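Local atomic coordinates of cellulase IBT99 (Metagenomes, PDB entry 6WBT), a protein that probably hydrolyses 6-phospho-alpha-glucosides as a family 4 glycosyl hydrolase, with bound NAD and a manganese ion at its active site. Residues E178-E183 and D236-D241; A252-M257 and Y261-Y266; Y119-I124 and E398-H403. One frame throughout, in Å; residues are numbered along the deposited sequence.

Contact 1 of 3, residues E178-E183 and D236-D241; sequences EARMAE and DALLKD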
loop_
_atom_site.group_PDB
_atom_site.type_symbol
_atom_site.label_atom_id
_atom_site.label_comp_id
_atom_site.label_asym_id
_atom_site.label_seq_id
_atom_site.Cartn_x
_atom_site.Cartn_y
_atom_site.Cartn_z
ATOM N N GLU A 178 32.671 -7.289 1.233
ATOM C CA GLU A 178 33.160 -6.443 2.316
ATOM C C GLU A 178 34.612 -6.750 2.657
ATOM O O GLU A 178 35.333 -5.869 3.139
ATOM C CB GLU A 178 32.273 -6.607 3.551
ATOM C CG GLU A 178 30.880 -6.021 3.388
ATOM C CD GLU A 178 30.004 -6.238 4.603
ATOM O OE1 GLU A 178 30.159 -7.280 5.274
ATOM O OE2 GLU A 178 29.161 -5.363 4.891
ATOM N N ALA A 179 35.056 -7.987 2.421
ATOM C CA ALA A 179 36.463 -8.314 2.622
ATOM C C ALA A 179 37.341 -7.597 1.604
ATOM O O ALA A 179 38.450 -7.158 1.931
ATOM C CB ALA A 179 36.670 -9.826 2.541
ATOM N N ARG A 180 36.861 -7.467 0.366
ATOM C CA ARG A 180 37.610 -6.729 -0.643
ATOM C C ARG A 180 37.630 -5.239 -0.328
ATOM O O ARG A 180 38.660 -4.576 -0.499
ATOM C CB ARG A 180 37.013 -6.978 -2.028
ATOM C CG ARG A 180 36.724 -8.441 -2.348
ATOM C CD ARG A 180 37.986 -9.235 -2.680
ATOM N NE ARG A 180 38.812 -9.507 -1.507
ATOM C CZ ARG A 180 38.572 -10.476 -0.632
ATOM N NH1 ARG A 180 37.523 -11.273 -0.791
ATOM N NH2 ARG A 180 39.378 -10.650 0.407
HETATM N N MSE A 181 36.508 -4.700 0.137
HETATM C CA MSE A 181 36.427 -3.295 0.516
HETATM C C MSE A 181 37.335 -3.009 1.709
HETATM O O MSE A 181 37.841 -1.898 1.864
HETATM C CB MSE A 181 34.981 -2.906 0.833
HETATM C CG MSE A 181 34.046 -3.013 -0.364
HETATM SE SE MSE A 181 32.279 -2.232 -0.071
HETATM C CE MSE A 181 31.346 -3.792 0.631
ATOM N N ALA A 182 37.542 -4.027 2.547
ATOM C CA ALA A 182 38.471 -3.884 3.663
ATOM C C ALA A 182 39.910 -3.777 3.174
ATOM O O ALA A 182 40.713 -3.032 3.747
ATOM C CB ALA A 182 38.314 -5.060 4.627
ATOM N N GLU A 183 40.253 -4.508 2.111
ATOM C CA GLU A 183 41.614 -4.469 1.589
ATOM C C GLU A 183 41.867 -3.203 0.778
ATOM O O GLU A 183 42.979 -2.665 0.792
ATOM C CB GLU A 183 41.882 -5.709 0.737
ATOM C CG GLU A 183 41.708 -7.024 1.479
ATOM C CD GLU A 183 41.469 -8.189 0.540
ATOM O OE1 GLU A 183 41.014 -7.946 -0.597
ATOM O OE2 GLU A 183 41.734 -9.342 0.936
ATOM N N ASP A 236 45.484 -12.891 -0.935
ATOM C CA ASP A 236 44.625 -13.838 -0.244
ATOM C C ASP A 236 44.387 -15.075 -1.109
ATOM O O ASP A 236 44.868 -15.182 -2.240
ATOM C CB ASP A 236 43.306 -13.177 0.152
ATOM C CG ASP A 236 43.358 -12.558 1.536
ATOM O OD1 ASP A 236 43.654 -11.350 1.640
ATOM O OD2 ASP A 236 43.114 -13.286 2.520
ATOM N N ALA A 237 43.627 -16.024 -0.564
ATOM C CA ALA A 237 43.431 -17.314 -1.213
ATOM C C ALA A 237 42.258 -17.332 -2.183
ATOM O O ALA A 237 42.264 -18.129 -3.128
ATOM C CB ALA A 237 43.232 -18.408 -0.160
ATOM N N LEU A 238 41.249 -16.482 -1.973
ATOM C CA LEU A 238 40.093 -16.488 -2.864
ATOM C C LEU A 238 40.458 -15.963 -4.248
ATOM O O LEU A 238 39.987 -16.491 -5.262
ATOM C CB LEU A 238 38.958 -15.659 -2.266
ATOM C CG LEU A 238 37.652 -15.692 -3.065
ATOM C CD1 LEU A 238 36.827 -16.922 -2.708
ATOM C CD2 LEU A 238 36.851 -14.413 -2.866
ATOM N N LEU A 239 41.296 -14.930 -4.310
ATOM C CA LEU A 239 41.683 -14.332 -5.581
ATOM C C LEU A 239 42.716 -15.155 -6.341
ATOM O O LEU A 239 43.185 -14.705 -7.392
ATOM C CB LEU A 239 42.218 -12.913 -5.357
ATOM C CG LEU A 239 41.197 -11.769 -5.327
ATOM C CD1 LEU A 239 40.389 -11.733 -6.618
ATOM C CD2 LEU A 239 40.277 -11.862 -4.116
ATOM N N LYS A 240 43.088 -16.336 -5.843
ATOM C CA LYS A 240 43.951 -17.216 -6.624
ATOM C C LYS A 240 43.207 -17.779 -7.828
ATOM O O LYS A 240 43.780 -17.909 -8.915
ATOM C CB LYS A 240 44.485 -18.350 -5.751
ATOM C CG LYS A 240 45.321 -17.898 -4.566
ATOM C CD LYS A 240 46.024 -19.074 -3.891
ATOM C CE LYS A 240 45.067 -19.941 -3.075
ATOM N NZ LYS A 240 44.250 -20.883 -3.892
ATOM N N ASP A 241 41.936 -18.118 -7.649
ATOM C CA ASP A 241 41.107 -18.607 -8.739
ATOM C C ASP A 241 40.944 -17.511 -9.787
ATOM O O ASP A 241 40.456 -16.419 -9.458
ATOM C CB ASP A 241 39.744 -19.047 -8.204
ATOM C CG ASP A 241 38.980 -19.930 -9.180
ATOM O OD1 ASP A 241 39.006 -19.655 -10.397
ATOM O OD2 ASP A 241 38.348 -20.906 -8.723
#

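Contact 2 of 3, residues A252-M257 and Y261-Y266; sequences ALISSM and YLPNTY. With G6P (6-O-phosphono-alpha-D-glucopyranose), chain F.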
loop_
_atom_site.group_PDB
_atom_site.type_symbol
_atom_site.label_atom_id
_atom_site.label_comp_id
_atom_site.label_asym_id
_atom_site.label_seq_id
_atom_site.Cartn_x
_atom_site.Cartn_y
_atom_site.Cartn_z
ATOM N N ALA A 252 33.647 -3.078 -12.379
ATOM C CA ALA A 252 34.057 -1.738 -12.786
ATOM C C ALA A 252 33.089 -1.148 -13.802
ATOM O O ALA A 252 32.747 0.038 -13.728
ATOM C CB ALA A 252 35.476 -1.774 -13.352
ATOM N N LEU A 253 32.636 -1.961 -14.758
ATOM C CA LEU A 253 31.699 -1.468 -15.764
ATOM C C LEU A 253 30.341 -1.158 -15.149
ATOM O O LEU A 253 29.723 -0.138 -15.478
ATOM C CB LEU A 253 31.555 -2.487 -16.896
ATOM C CG LEU A 253 32.688 -2.610 -17.921
ATOM C CD1 LEU A 253 33.101 -1.237 -18.435
ATOM C CD2 LEU A 253 33.887 -3.372 -17.367
ATOM N N ILE A 254 29.861 -2.021 -14.253
ATOM C CA ILE A 254 28.551 -1.807 -13.644
ATOM C C ILE A 254 28.580 -0.596 -12.719
ATOM O O ILE A 254 27.640 0.207 -12.696
ATOM C CB ILE A 254 28.093 -3.079 -12.906
ATOM C CG1 ILE A 254 27.988 -4.249 -13.885
ATOM C CG2 ILE A 254 26.762 -2.843 -12.210
ATOM C CD1 ILE A 254 27.519 -5.540 -13.251
ATOM N N SER A 255 29.659 -0.439 -11.948
ATOM C CA SER A 255 29.775 0.704 -11.050
ATOM C C SER A 255 30.042 2.010 -11.786
ATOM O O SER A 255 29.933 3.077 -11.175
ATOM C CB SER A 255 30.883 0.455 -10.024
ATOM O OG SER A 255 32.126 0.221 -10.661
ATOM N N SER A 256 30.388 1.954 -13.072
ATOM C CA SER A 256 30.617 3.163 -13.854
ATOM C C SER A 256 29.373 3.627 -14.596
ATOM O O SER A 256 29.193 4.836 -14.793
ATOM C CB SER A 256 31.754 2.940 -14.855
ATOM O OG SER A 256 32.971 2.648 -14.191
HETATM N N MSE A 257 28.515 2.703 -15.012
HETATM C CA MSE A 257 27.302 3.053 -15.742
HETATM C C MSE A 257 26.202 3.511 -14.789
HETATM O O MSE A 257 25.462 4.448 -15.085
HETATM C CB MSE A 257 26.820 1.863 -16.575
HETATM C CG MSE A 257 27.847 1.361 -17.579
HETATM SE SE MSE A 257 27.341 -0.316 -18.438
HETATM C CE MSE A 257 25.845 0.325 -19.506
ATOM N N TYR A 261 24.945 3.254 -6.286
ATOM C CA TYR A 261 25.417 2.344 -5.254
ATOM C C TYR A 261 26.542 1.477 -5.803
ATOM O O TYR A 261 26.778 1.408 -7.011
ATOM C CB TYR A 261 24.277 1.454 -4.736
ATOM C CG TYR A 261 22.982 2.193 -4.480
ATOM C CD1 TYR A 261 22.959 3.362 -3.733
ATOM C CD2 TYR A 261 21.781 1.722 -4.997
ATOM C CE1 TYR A 261 21.777 4.041 -3.501
ATOM C CE2 TYR A 261 20.595 2.394 -4.770
ATOM C CZ TYR A 261 20.598 3.552 -4.023
ATOM O OH TYR A 261 19.418 4.223 -3.795
ATOM N N LEU A 262 27.243 0.813 -4.888
ATOM C CA LEU A 262 28.216 -0.201 -5.269
ATOM C C LEU A 262 27.495 -1.524 -5.495
ATOM O O LEU A 262 26.826 -2.017 -4.579
ATOM C CB LEU A 262 29.282 -0.354 -4.193
ATOM C CG LEU A 262 30.327 0.762 -4.151
ATOM C CD1 LEU A 262 31.183 0.656 -2.901
ATOM C CD2 LEU A 262 31.193 0.709 -5.400
ATOM N N PRO A 263 27.601 -2.125 -6.675
ATOM C CA PRO A 263 26.746 -3.267 -7.003
ATOM C C PRO A 263 27.199 -4.556 -6.342
ATOM O O PRO A 263 28.371 -4.745 -6.010
ATOM C CB PRO A 263 26.876 -3.368 -8.527
ATOM C CG PRO A 263 28.252 -2.862 -8.799
ATOM C CD PRO A 263 28.500 -1.769 -7.787
ATOM N N ASN A 264 26.234 -5.453 -6.154
ATOM C CA ASN A 264 26.559 -6.820 -5.782
ATOM C C ASN A 264 27.286 -7.500 -6.936
ATOM O O ASN A 264 27.077 -7.178 -8.109
ATOM C CB ASN A 264 25.292 -7.594 -5.414
ATOM C CG ASN A 264 25.588 -8.949 -4.788
ATOM O OD1 ASN A 264 26.326 -9.760 -5.348
ATOM N ND2 ASN A 264 25.012 -9.196 -3.618
ATOM N N THR A 265 28.156 -8.449 -6.587
ATOM C CA THR A 265 28.993 -9.096 -7.591
ATOM C C THR A 265 28.155 -9.836 -8.630
ATOM O O THR A 265 28.480 -9.825 -9.823
ATOM C CB THR A 265 29.977 -10.044 -6.898
ATOM O OG1 THR A 265 31.079 -9.289 -6.376
ATOM C CG2 THR A 265 30.498 -11.092 -7.857
ATOM N N TYR A 266 27.052 -10.454 -8.203
ATOM C CA TYR A 266 26.269 -11.309 -9.090
ATOM C C TYR A 266 25.464 -10.542 -10.134
ATOM O O TYR A 266 24.790 -11.186 -10.946
ATOM C CB TYR A 266 25.338 -12.197 -8.268
ATOM C CG TYR A 266 25.997 -13.465 -7.777
ATOM C CD1 TYR A 266 26.002 -14.612 -8.558
ATOM C CD2 TYR A 266 26.621 -13.514 -6.538
ATOM C CE1 TYR A 266 26.604 -15.774 -8.119
ATOM C CE2 TYR A 266 27.226 -14.673 -6.091
ATOM C CZ TYR A 266 27.216 -15.799 -6.885
ATOM O OH TYR A 266 27.817 -16.956 -6.443
HETATM C C1 G6P F . 30.097 -17.121 -2.783
HETATM C C2 G6P F . 28.628 -17.167 -3.194
HETATM C C3 G6P F . 28.152 -18.604 -3.367
HETATM C C4 G6P F . 29.103 -19.374 -4.274
HETATM C C5 G6P F . 30.523 -19.250 -3.736
HETATM C C6 G6P F . 31.536 -20.036 -4.564
HETATM O O1 G6P F . 30.245 -17.680 -1.474
HETATM O O2 G6P F . 27.832 -16.520 -2.195
HETATM O O3 G6P F . 26.836 -18.610 -3.929
HETATM O O4 G6P F . 28.720 -20.753 -4.323
HETATM O O5 G6P F . 30.888 -17.869 -3.707
HETATM O O6 G6P F . 30.884 -20.810 -5.568
HETATM P P G6P F . 31.699 -21.966 -6.336
HETATM O O1P G6P F . 31.239 -21.854 -7.769
HETATM O O2P G6P F . 31.293 -23.239 -5.633
HETATM O O3P G6P F . 33.144 -21.584 -6.121
#

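Contact 3 of 3, residues Y119-I124 and E398-H403; sequences YGMRTI and EAAIEH. With NAD (nicotinamide-adenine-dinucleotide), chain G.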
loop_
_atom_site.group_PDB
_atom_site.type_symbol
_atom_site.label_atom_id
_atom_site.label_comp_id
_atom_site.label_asym_id
_atom_site.label_seq_id
_atom_site.Cartn_x
_atom_site.Cartn_y
_atom_site.Cartn_z
ATOM N N TYR A 119 18.535 -25.468 -9.995
ATOM C CA TYR A 119 19.078 -25.824 -8.689
ATOM C C TYR A 119 18.101 -25.484 -7.570
ATOM O O TYR A 119 18.053 -26.181 -6.551
ATOM C CB TYR A 119 20.414 -25.109 -8.480
ATOM C CG TYR A 119 21.147 -25.467 -7.206
ATOM C CD1 TYR A 119 21.017 -26.722 -6.625
ATOM C CD2 TYR A 119 21.974 -24.541 -6.584
ATOM C CE1 TYR A 119 21.688 -27.042 -5.459
ATOM C CE2 TYR A 119 22.648 -24.852 -5.422
ATOM C CZ TYR A 119 22.502 -26.102 -4.863
ATOM O OH TYR A 119 23.176 -26.408 -3.704
ATOM N N GLY A 120 17.305 -24.427 -7.749
ATOM C CA GLY A 120 16.365 -24.038 -6.711
ATOM C C GLY A 120 15.252 -25.047 -6.508
ATOM O O GLY A 120 14.908 -25.382 -5.371
HETATM N N MSE A 121 14.678 -25.549 -7.598
HETATM C CA MSE A 121 13.559 -26.483 -7.509
HETATM C C MSE A 121 13.987 -27.836 -6.949
HETATM O O MSE A 121 13.165 -28.583 -6.417
HETATM C CB MSE A 121 12.899 -26.666 -8.877
HETATM C CG MSE A 121 12.150 -25.438 -9.373
HETATM SE SE MSE A 121 10.660 -25.902 -10.543
HETATM C CE MSE A 121 9.624 -26.978 -9.289
ATOM N N ARG A 122 15.278 -28.155 -7.070
ATOM C CA ARG A 122 15.802 -29.356 -6.434
ATOM C C ARG A 122 15.901 -29.208 -4.923
ATOM O O ARG A 122 15.881 -30.216 -4.209
ATOM C CB ARG A 122 17.179 -29.710 -6.997
ATOM C CG ARG A 122 17.171 -30.286 -8.402
ATOM C CD ARG A 122 18.498 -30.967 -8.707
ATOM N NE ARG A 122 19.626 -30.045 -8.610
ATOM C CZ ARG A 122 20.125 -29.367 -9.638
ATOM N NH1 ARG A 122 19.598 -29.508 -10.846
ATOM N NH2 ARG A 122 21.154 -28.549 -9.458
ATOM N N THR A 123 15.995 -27.977 -4.422
ATOM C CA THR A 123 16.270 -27.723 -3.015
ATOM C C THR A 123 15.028 -27.362 -2.208
ATOM O O THR A 123 15.083 -27.401 -0.975
ATOM C CB THR A 123 17.307 -26.596 -2.880
ATOM O OG1 THR A 123 18.276 -26.711 -3.929
ATOM C CG2 THR A 123 18.026 -26.669 -1.538
ATOM N N ILE A 124 13.912 -27.032 -2.865
ATOM C CA ILE A 124 12.735 -26.535 -2.150
ATOM C C ILE A 124 12.226 -27.577 -1.159
ATOM O O ILE A 124 12.230 -27.358 0.057
ATOM C CB ILE A 124 11.635 -26.117 -3.142
ATOM C CG1 ILE A 124 12.076 -24.890 -3.942
ATOM C CG2 ILE A 124 10.331 -25.836 -2.410
ATOM C CD1 ILE A 124 11.043 -24.398 -4.931
ATOM N N GLU A 398 5.583 -21.179 -6.896
ATOM C CA GLU A 398 4.231 -21.652 -7.178
ATOM C C GLU A 398 4.243 -22.880 -8.079
ATOM O O GLU A 398 3.331 -23.711 -8.003
ATOM C CB GLU A 398 3.406 -20.535 -7.818
ATOM C CG GLU A 398 3.247 -19.302 -6.944
ATOM C CD GLU A 398 2.532 -18.173 -7.658
ATOM O OE1 GLU A 398 2.115 -18.370 -8.819
ATOM O OE2 GLU A 398 2.389 -17.087 -7.059
ATOM N N ALA A 399 5.261 -23.012 -8.932
ATOM C CA ALA A 399 5.367 -24.192 -9.783
ATOM C C ALA A 399 5.673 -25.444 -8.971
ATOM O O ALA A 399 5.242 -26.543 -9.341
ATOM C CB ALA A 399 6.439 -23.975 -10.851
ATOM N N ALA A 400 6.409 -25.303 -7.867
ATOM C CA ALA A 400 6.703 -26.445 -7.009
ATOM C C ALA A 400 5.515 -26.823 -6.136
ATOM O O ALA A 400 5.329 -28.005 -5.826
ATOM C CB ALA A 400 7.921 -26.145 -6.134
ATOM N N ILE A 401 4.705 -25.843 -5.735
ATOM C CA ILE A 401 3.564 -26.122 -4.870
ATOM C C ILE A 401 2.392 -26.658 -5.681
ATOM O O ILE A 401 1.795 -27.684 -5.337
ATOM C CB ILE A 401 3.171 -24.857 -4.084
ATOM C CG1 ILE A 401 4.316 -24.419 -3.168
ATOM C CG2 ILE A 401 1.897 -25.097 -3.286
ATOM C CD1 ILE A 401 4.052 -23.114 -2.448
ATOM N N GLU A 402 2.051 -25.975 -6.770
ATOM C CA GLU A 402 0.886 -26.315 -7.575
ATOM C C GLU A 402 1.186 -27.339 -8.661
ATOM O O GLU A 402 0.262 -27.747 -9.374
ATOM C CB GLU A 402 0.309 -25.044 -8.206
ATOM C CG GLU A 402 -0.026 -23.965 -7.189
ATOM C CD GLU A 402 -0.099 -22.585 -7.806
ATOM O OE1 GLU A 402 -0.050 -22.485 -9.050
ATOM O OE2 GLU A 402 -0.198 -21.599 -7.047
ATOM N N HIS A 403 2.446 -27.762 -8.802
ATOM C CA HIS A 403 2.845 -28.756 -9.800
ATOM C C HIS A 403 2.447 -28.321 -11.208
ATOM O O HIS A 403 2.044 -29.137 -12.040
ATOM C CB HIS A 403 2.264 -30.134 -9.472
ATOM C CG HIS A 403 2.710 -30.680 -8.152
ATOM N ND1 HIS A 403 3.766 -31.557 -8.027
ATOM C CD2 HIS A 403 2.243 -30.474 -6.898
ATOM C CE1 HIS A 403 3.929 -31.867 -6.753
ATOM N NE2 HIS A 403 3.018 -31.223 -6.048
HETATM P PA NAD G . 29.080 -30.517 -2.072
HETATM O O1A NAD G . 28.351 -31.054 -3.259
HETATM O O2A NAD G . 30.565 -30.660 -2.037
HETATM O O5B NAD G . 28.448 -31.158 -0.742
HETATM C C5B NAD G . 27.020 -31.030 -0.496
HETATM C C4B NAD G . 26.583 -32.105 0.469
HETATM O O4B NAD G . 25.147 -32.025 0.676
HETATM C C3B NAD G . 26.856 -33.555 0.035
HETATM O O3B NAD G . 27.475 -34.264 1.101
HETATM C C2B NAD G . 25.450 -34.106 -0.228
HETATM O O2B NAD G . 25.350 -35.509 -0.116
HETATM C C1B NAD G . 24.664 -33.338 0.824
HETATM N N9A NAD G . 23.220 -33.348 0.619
HETATM C C8A NAD G . 22.560 -33.310 -0.583
HETATM N N7A NAD G . 21.256 -33.340 -0.465
HETATM C C5A NAD G . 21.037 -33.414 0.902
HETATM C C6A NAD G . 19.858 -33.480 1.669
HETATM N N6A NAD G . 18.636 -33.484 1.144
HETATM N N1A NAD G . 19.990 -33.549 3.014
HETATM C C2A NAD G . 21.224 -33.546 3.536
HETATM N N3A NAD G . 22.399 -33.488 2.916
HETATM C C4A NAD G . 22.240 -33.423 1.584
HETATM O O3 NAD G . 28.713 -28.966 -1.897
HETATM P PN NAD G . 29.605 -27.675 -1.561
HETATM O O1N NAD G . 30.406 -27.946 -0.332
HETATM O O2N NAD G . 30.321 -27.246 -2.798
HETATM O O5D NAD G . 28.453 -26.615 -1.220
HETATM C C5D NAD G . 27.482 -26.976 -0.207
HETATM C C4D NAD G . 26.350 -25.979 -0.226
HETATM O O4D NAD G . 26.825 -24.715 0.291
HETATM C C3D NAD G . 25.772 -25.652 -1.611
HETATM O O3D NAD G . 24.352 -25.644 -1.547
HETATM C C2D NAD G . 26.327 -24.242 -1.840
HETATM O O2D NAD G . 25.641 -23.488 -2.826
HETATM C C1D NAD G . 26.200 -23.669 -0.434
HETATM N N1N NAD G . 26.990 -22.419 -0.255
HETATM C C2N NAD G . 26.347 -21.213 -0.179
HETATM C C3N NAD G . 27.066 -20.035 -0.039
HETATM C C7N NAD G . 26.294 -18.748 0.097
HETATM O O7N NAD G . 26.745 -17.719 -0.399
HETATM N N7N NAD G . 25.161 -18.778 0.786
HETATM C C4N NAD G . 28.456 -20.092 -0.009
HETATM C C5N NAD G . 29.089 -21.315 -0.051
HETATM C C6N NAD G . 28.340 -22.465 -0.171
#

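Contact 1 of 3, residues E178-E183 and D236-D241
The helix segment 178-183 and the loop segment 236-241 come nearest at R180 and L239, whose CA atoms are 9.9 Å apart, so long side chains have to bridge the space. The helix follows strand 167-170 of the Rossmann-type sheet. The loop, from the C-terminal domain, leads into helix 242-249, and D241 is the N-cap. R180 meets both leucines of the loop. Its chain is bent at chi2 (-76°) and again at chi3 (73°), and this folds the guanidinium back beside E183, one helical turn on. NE binds E183 OE1 at 2.8 Å and NH2 binds E183 OE2 at 2.7 Å, a side-on salt bridge. Both bonds are nearly straight. They lie in the guanidinium plane but meet the carboxylate from above its own plane. E183 OE1 also bonds S233 OG, which ties down the same carboxylate. The carboxylates of D236 and E183 lie close together, two acceptors with no hydrogen bond between them. R180 NH2, 4.5 Å from D236 OD1, probably offsets part of the like charge. F248 of helix 242-249 packs on R180, L238 and L239. L239 CD2 sits over one face of the guanidinium, toward its rim, and L238 CD2 is 3.8 Å from R180 NH1.

Contact 2 of 3, residues A252-M257 and Y261-Y266
The apolar part of the contact is the ring of P263 against I254 and S255, in the second half of helix 251-257. CG2 of I254 does the touching, 3.7 Å from P263 CG. On the next residue, S255 CB is 4.0 Å from P263 CD. W204 of strand 202-210 also packs on the proline. No hydrogen bond joins the two segments. Several polar groups bond within their own segment or to neighbours. S256 OG gives a bond of 2.7 Å to A252 O, one turn back. S255 OG, held between the backbone N and the carbonyl carbon (chi1 58°), turns back to S251 O. In 261-266 the N264 side chain accepts from Y266 N, with OD1 3.0 Å from that nitrogen in a nearly straight bond (N-H...O 170°). This caps the turn leading into helix 267-270. N264 ND2 bonds Y196 OH. The ligand contact comes from Y266. Its OH is hydrogen-bonded to O3 of glucose-6-phosphate at 3.2 Å, and C2 of the sugar lies at the ring edge, near its plane. The Y266 ring stacks with H201, a manganese ligand. Here a helix-to-strand connection of the C-terminal domain runs into the sugar phosphate pocket of a family 4 glycosidase.

Contact 3 of 3, residues Y119-I124 and E398-H403
M121 runs out extended as far as its selenium and then bends at chi3 (60°), which brings CE onto A400. Y119, with CG anti to the backbone N (chi1 -176°), places its hydroxyl at NAD instead. The motif is a helix-helix crossing. Helix 114-136 belongs to the NAD-binding Rossmann domain and helix 380-402 to the C-terminal domain. The axes of the two short segments pass 10.5 Å apart at 42°. The interface is apolar and buried. M121 CE, at the tip of the selenomethionine, is 3.7 Å from A400 CB. I124 CD1 reaches the same methyl at 3.8 Å, so A400 is met by two longer side chains from the other helix. W439 packs on M121, and A157 of helix 151-161 on I124. At the cofactor, Y119 OH gives a hydrogen bond of 2.6 Å to O3D of the nicotinamide ribose, which lies at the ring edge, in its plane. A phenylalanine here would probably leave O3D without this partner and the ribose less firmly placed. The guanidinium of R122 lies with one face over Y119 CA and is held by D97, V88 and N435. Beyond the interface, E398 forms a salt bridge with R380 of a second subunit. Within helix 114-136, T123 OG1 donates to Y119 O at 2.7 Å.

Contacts 2 and 3 are buried and apolar where their segments meet, while contact 1 is partly buried and mixes leucine packing with charge. Contacts 1 and 3 each join the Rossmann domain to the C-terminal domain, on opposite sides of the chain's centre. Contact 2 stays within the C-terminal domain. Contacts 1 and 2 touch, with M181 SE 4.2 Å from L262 CD1, and M173 of the helix in contact 1 also packs on Y266. Contact 3 stands apart, its nearest atoms about 9 Å from contact 2. Two tyrosines serve the active site from different elements: Y266 at the sugar phosphate and Y119 at NAD.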